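Local coordinates for carbohydrate binding module E1 (Uncultured bacterium, PDB 5KLE), which binds cellulose-type beta-glucan chains, here captured with cellopentaose, and probably serves to bring carbohydrate-active enzymes to their polysaccharide, at residues Q41-T55 and Y80-F94. Sequence-based numbering, arbitrary orientation. Where two conformers were deposited one is given.
With BGC (beta-D-glucopyranose), chain B; BGC (beta-D-glucopyranose), chain C.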
# COMPACT_ATOMS: atom_id res chain seq x y z
N GLN A 41 -1.83 -7.08 -4.94
CA GLN A 41 -0.51 -6.90 -5.54
C GLN A 41 -0.11 -5.43 -5.36
O GLN A 41 -0.95 -4.53 -5.56
CB GLN A 41 -0.58 -7.21 -7.05
CG GLN A 41 -1.38 -8.46 -7.41
CD GLN A 41 -0.68 -9.78 -7.10
OE1 GLN A 41 0.56 -9.85 -7.08
NE2 GLN A 41 -1.46 -10.84 -6.92
N ILE A 42 1.15 -5.17 -4.97
CA ILE A 42 1.72 -3.82 -4.80
C ILE A 42 2.93 -3.73 -5.72
O ILE A 42 3.84 -4.57 -5.60
CB ILE A 42 2.12 -3.52 -3.35
CG1 ILE A 42 0.90 -3.65 -2.43
CG2 ILE A 42 2.80 -2.13 -3.30
CD1 ILE A 42 1.25 -3.54 -0.93
N GLY A 43 2.93 -2.76 -6.63
CA GLY A 43 3.99 -2.66 -7.64
C GLY A 43 4.61 -1.28 -7.78
O GLY A 43 3.92 -0.26 -7.74
N SER A 44 5.95 -1.26 -7.97
CA SER A 44 6.62 0.00 -8.25
C SER A 44 7.86 -0.28 -9.07
O SER A 44 8.50 -1.33 -8.90
CB SER A 44 7.02 0.72 -6.96
OG SER A 44 7.67 1.96 -7.23
N TRP A 45 8.24 0.70 -9.90
CA TRP A 45 9.38 0.58 -10.81
C TRP A 45 10.34 1.76 -10.63
O TRP A 45 11.27 1.94 -11.46
CB TRP A 45 8.93 0.37 -12.28
CG TRP A 45 8.30 -0.97 -12.39
CD1 TRP A 45 8.90 -2.11 -12.80
CD2 TRP A 45 6.95 -1.32 -12.03
NE1 TRP A 45 8.02 -3.17 -12.71
CE2 TRP A 45 6.82 -2.71 -12.23
CE3 TRP A 45 5.86 -0.60 -11.55
CZ2 TRP A 45 5.62 -3.39 -11.98
CZ3 TRP A 45 4.66 -1.28 -11.29
CH2 TRP A 45 4.57 -2.66 -11.48
N THR A 46 10.14 2.58 -9.61
CA THR A 46 11.01 3.75 -9.40
C THR A 46 12.40 3.36 -8.87
O THR A 46 13.33 4.18 -8.94
CB THR A 46 10.34 4.73 -8.40
OG1 THR A 46 8.95 4.91 -8.74
CG2 THR A 46 11.04 6.14 -8.41
N GLY A 47 12.55 2.17 -8.30
CA GLY A 47 13.82 1.74 -7.74
C GLY A 47 14.01 2.05 -6.27
O GLY A 47 15.11 1.81 -5.72
N VAL A 48 12.98 2.57 -5.61
CA VAL A 48 13.04 2.99 -4.22
C VAL A 48 12.41 1.90 -3.37
O VAL A 48 11.25 1.55 -3.58
CB VAL A 48 12.28 4.32 -4.08
CG1 VAL A 48 12.17 4.72 -2.62
CG2 VAL A 48 12.99 5.41 -4.86
N ALA A 49 13.16 1.33 -2.43
CA ALA A 49 12.58 0.29 -1.58
C ALA A 49 11.52 0.87 -0.66
O ALA A 49 11.65 1.99 -0.15
CB ALA A 49 13.68 -0.32 -0.72
N SER A 50 10.45 0.09 -0.42
CA SER A 50 9.37 0.52 0.46
C SER A 50 8.84 -0.62 1.31
O SER A 50 9.06 -1.80 1.02
CB SER A 50 8.22 1.16 -0.37
OG SER A 50 7.69 0.24 -1.31
N SER A 51 8.14 -0.28 2.40
CA SER A 51 7.50 -1.29 3.24
C SER A 51 6.15 -0.78 3.73
O SER A 51 5.92 0.42 3.83
CB SER A 51 8.38 -1.73 4.40
OG SER A 51 8.51 -0.72 5.38
N TYR A 52 5.26 -1.73 4.07
CA TYR A 52 3.85 -1.45 4.35
C TYR A 52 3.30 -2.34 5.46
O TYR A 52 3.72 -3.48 5.65
CB TYR A 52 2.97 -1.80 3.11
CG TYR A 52 3.49 -1.20 1.81
CD1 TYR A 52 2.96 0.00 1.30
CD2 TYR A 52 4.57 -1.79 1.12
CE1 TYR A 52 3.46 0.58 0.14
CE2 TYR A 52 5.10 -1.19 -0.05
CZ TYR A 52 4.50 -0.03 -0.55
OH TYR A 52 5.02 0.58 -1.70
N ASN A 53 2.31 -1.80 6.16
CA ASN A 53 1.47 -2.56 7.09
C ASN A 53 0.01 -2.35 6.70
O ASN A 53 -0.42 -1.21 6.52
CB ASN A 53 1.59 -2.07 8.54
CG ASN A 53 2.94 -2.36 9.17
OD1 ASN A 53 3.65 -3.27 8.75
ND2 ASN A 53 3.29 -1.61 10.24
N ILE A 54 -0.77 -3.44 6.63
CA ILE A 54 -2.20 -3.36 6.35
C ILE A 54 -2.95 -3.41 7.68
O ILE A 54 -2.70 -4.31 8.50
CB ILE A 54 -2.66 -4.51 5.44
CG1 ILE A 54 -1.98 -4.40 4.09
CG2 ILE A 54 -4.19 -4.53 5.32
CD1 ILE A 54 -2.32 -5.51 3.10
N THR A 55 -3.85 -2.45 7.91
CA THR A 55 -4.55 -2.41 9.20
C THR A 55 -5.36 -3.68 9.39
O THR A 55 -6.12 -4.10 8.51
CB THR A 55 -5.44 -1.18 9.27
OG1 THR A 55 -4.59 -0.04 9.05
CG2 THR A 55 -6.11 -1.05 10.67
N TYR A 80 -6.77 -0.58 4.46
CA TYR A 80 -6.01 0.61 4.79
C TYR A 80 -4.54 0.23 4.91
O TYR A 80 -4.17 -0.59 5.76
CB TYR A 80 -6.59 1.29 6.05
CG TYR A 80 -8.01 1.74 5.76
CD1 TYR A 80 -8.27 2.96 5.09
CD2 TYR A 80 -9.10 0.88 5.96
CE1 TYR A 80 -9.53 3.33 4.75
CE2 TYR A 80 -10.38 1.26 5.59
CZ TYR A 80 -10.59 2.47 5.01
OH TYR A 80 -11.89 2.80 4.68
N ILE A 81 -3.71 0.80 4.04
CA ILE A 81 -2.32 0.39 3.86
C ILE A 81 -1.42 1.56 4.23
O ILE A 81 -1.41 2.61 3.55
CB ILE A 81 -2.09 -0.09 2.42
CG1 ILE A 81 -3.16 -1.15 2.10
CG2 ILE A 81 -0.67 -0.62 2.27
CD1 ILE A 81 -3.01 -1.84 0.75
N LYS A 82 -0.66 1.41 5.33
CA LYS A 82 0.30 2.42 5.77
C LYS A 82 1.65 2.18 5.09
O LYS A 82 2.16 1.05 5.08
CB LYS A 82 0.51 2.39 7.28
CG LYS A 82 1.50 3.48 7.73
CD LYS A 82 1.43 3.75 9.21
CE LYS A 82 2.38 4.93 9.55
NZ LYS A 82 2.57 4.99 11.00
N ILE A 83 2.24 3.26 4.55
CA ILE A 83 3.61 3.21 4.02
C ILE A 83 4.56 3.46 5.19
O ILE A 83 4.67 4.57 5.71
CB ILE A 83 3.83 4.20 2.87
CG1 ILE A 83 2.75 3.97 1.80
CG2 ILE A 83 5.22 3.97 2.25
CD1 ILE A 83 2.94 4.76 0.53
N VAL A 84 5.22 2.39 5.63
CA VAL A 84 6.02 2.43 6.84
C VAL A 84 7.35 3.11 6.58
O VAL A 84 7.84 3.88 7.42
CB VAL A 84 6.19 1.00 7.38
CG1 VAL A 84 7.18 1.02 8.56
CG2 VAL A 84 4.83 0.45 7.85
N SER A 85 7.97 2.83 5.44
CA SER A 85 9.29 3.36 5.17
C SER A 85 9.45 3.50 3.66
O SER A 85 8.89 2.71 2.89
CB SER A 85 10.39 2.46 5.75
OG SER A 85 10.38 1.18 5.14
N ALA A 86 10.25 4.50 3.26
CA ALA A 86 10.68 4.76 1.88
C ALA A 86 11.57 5.99 1.93
O ALA A 86 11.21 6.98 2.58
CB ALA A 86 9.47 5.05 0.96
N SER A 87 12.72 5.97 1.24
CA SER A 87 13.68 7.07 1.36
C SER A 87 13.25 8.36 0.67
O SER A 87 13.77 9.43 1.03
CB SER A 87 15.06 6.69 0.83
OG SER A 87 15.04 6.63 -0.59
N ARG A 88 12.33 8.29 -0.30
CA ARG A 88 11.93 9.43 -1.13
C ARG A 88 10.61 9.08 -1.81
O ARG A 88 10.20 7.91 -1.82
CB ARG A 88 12.99 9.78 -2.18
CG ARG A 88 13.29 8.66 -3.24
CD ARG A 88 14.48 9.00 -4.19
NE ARG A 88 15.73 9.14 -3.40
CZ ARG A 88 16.82 8.40 -3.52
NH1 ARG A 88 16.96 7.48 -4.50
NH2 ARG A 88 17.79 8.63 -2.64
N SER A 89 9.92 10.08 -2.33
CA SER A 89 8.65 9.79 -2.99
C SER A 89 8.87 8.87 -4.20
O SER A 89 9.91 8.91 -4.88
CB SER A 89 7.93 11.07 -3.41
OG SER A 89 8.64 11.77 -4.46
N PHE A 90 7.87 8.04 -4.47
CA PHE A 90 8.00 7.04 -5.52
C PHE A 90 6.63 6.80 -6.12
O PHE A 90 5.61 7.14 -5.52
CB PHE A 90 8.64 5.73 -4.98
CG PHE A 90 7.82 5.05 -3.89
CD1 PHE A 90 7.79 5.53 -2.57
CD2 PHE A 90 7.13 3.90 -4.17
CE1 PHE A 90 7.03 4.86 -1.57
CE2 PHE A 90 6.38 3.24 -3.20
CZ PHE A 90 6.31 3.72 -1.90
N ASN A 91 6.57 6.22 -7.33
CA ASN A 91 5.28 5.93 -7.96
C ASN A 91 4.92 4.46 -7.71
O ASN A 91 5.71 3.57 -8.05
CB ASN A 91 5.31 6.19 -9.46
CG ASN A 91 5.38 7.65 -9.80
OD1 ASN A 91 4.92 8.52 -9.03
ND2 ASN A 91 5.90 7.95 -10.98
N VAL A 92 3.72 4.23 -7.18
CA VAL A 92 3.30 2.88 -6.80
C VAL A 92 1.90 2.65 -7.35
O VAL A 92 1.14 3.59 -7.54
CB VAL A 92 3.33 2.72 -5.26
CG1 VAL A 92 2.24 3.56 -4.61
CG2 VAL A 92 3.21 1.25 -4.87
N LYS A 93 1.57 1.37 -7.62
CA LYS A 93 0.17 1.01 -7.89
C LYS A 93 -0.25 -0.22 -7.11
O LYS A 93 0.57 -1.08 -6.79
CB LYS A 93 -0.17 0.84 -9.37
CG LYS A 93 0.75 -0.10 -10.12
CD LYS A 93 0.29 -0.09 -11.58
CE LYS A 93 1.24 -0.74 -12.51
NZ LYS A 93 0.70 -0.66 -13.93
N PHE A 94 -1.54 -0.24 -6.75
CA PHE A 94 -2.17 -1.39 -6.11
C PHE A 94 -3.11 -2.05 -7.12
O PHE A 94 -3.76 -1.36 -7.90
CB PHE A 94 -2.99 -0.97 -4.88
CG PHE A 94 -2.19 -0.31 -3.77
CD1 PHE A 94 -0.80 -0.34 -3.74
CD2 PHE A 94 -2.86 0.35 -2.75
CE1 PHE A 94 -0.07 0.29 -2.69
CE2 PHE A 94 -2.16 0.96 -1.70
CZ PHE A 94 -0.75 0.93 -1.67
C2 BGC B . 3.13 -3.38 -14.99
C3 BGC B . 3.77 -2.20 -15.67
C4 BGC B . 5.29 -2.35 -15.65
C5 BGC B . 5.68 -3.63 -16.24
C6 BGC B . 7.14 -3.95 -16.02
C1 BGC B . 3.63 -4.67 -15.63
O2 BGC B . 1.72 -3.26 -15.08
O3 BGC B . 3.36 -1.02 -15.00
O4 BGC B . 5.87 -1.40 -16.41
O5 BGC B . 5.00 -4.70 -15.65
O6 BGC B . 7.34 -5.30 -16.27
C2 BGC C . 7.79 -0.16 -16.69
C3 BGC C . 8.52 1.10 -16.11
C4 BGC C . 7.54 2.15 -15.78
C5 BGC C . 6.35 1.64 -14.94
C6 BGC C . 5.41 2.80 -14.79
C1 BGC C . 6.66 -0.53 -15.77
O2 BGC C . 8.53 -1.32 -16.90
O3 BGC C . 9.22 1.72 -17.14
O4 BGC C . 8.12 3.28 -15.17
O5 BGC C . 5.80 0.56 -15.64
O6 BGC C . 4.10 2.30 -14.49
O HOH W 1 6.43 2.88 -10.60
O HOH W 2 13.72 3.43 0.54
O HOH W 3 12.11 0.74 2.99
O HOH W 4 -7.41 -2.57 6.49
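G43 and K93 exchange backbone hydrogen bonds in both directions (G43 N to K93 O, 2.9 Å) where strand 41-44 runs antiparallel to 90-94. A second antiparallel pairing, of strand 50-54 with 80-86, lies in the other sheet of the fold; it runs through N53 and K82, and T55 N continues it to Y80 O. At S51 the register slips by one: S51 N donates to S85 O while V84 N donates to S51 O, a classic beta bulge that sets V84 and S85 both opposite S51, whose OG meets S85 OG at 2.7 Å.

Between the sheets the packing is aromatic and aliphatic. F90 and Y52 approach from opposite directions, and the Y52 hydroxyl lies near the plane of the F90 ring at its edge, 3.3 Å from CE2; the hydroxyl of the buried Y52 donates to S50 OG. I81 CG2 and I83 CG1 reach the Y52 ring at neighbouring atoms, CD1 and CE1, and V48 CB rests on F90 CB (4.0 Å). I42 CG2 touches V92 CG2 and the F94 ring.

Polar groups tie the end of strand 41-44 and the turn after it to N91. A chi1 of -179° carries S44 OG to N91 O, to which it donates at 2.7 Å, tilted from the carbonyl plane, and T46 OG1 accepts from N91 N. A water also bridges W45 N and N91 O.

On the outer side, one face of the W45 indole carries two consecutive glucose units, while K93 CE lies 3.7 Å from W45 CZ3 and the extended lysine chain brings NZ into hydrogen bonds with O3 and O2 of the chain B glucose. Replacing W45 with an alanine would probably strip both sugars of their stacking platform and leave the K93 chain less confined. W68, edge-to-face with W45, and W97 and E22 complete the glycan site on this beta-sandwich, an aromatic platform characteristic of carbohydrate-binding modules.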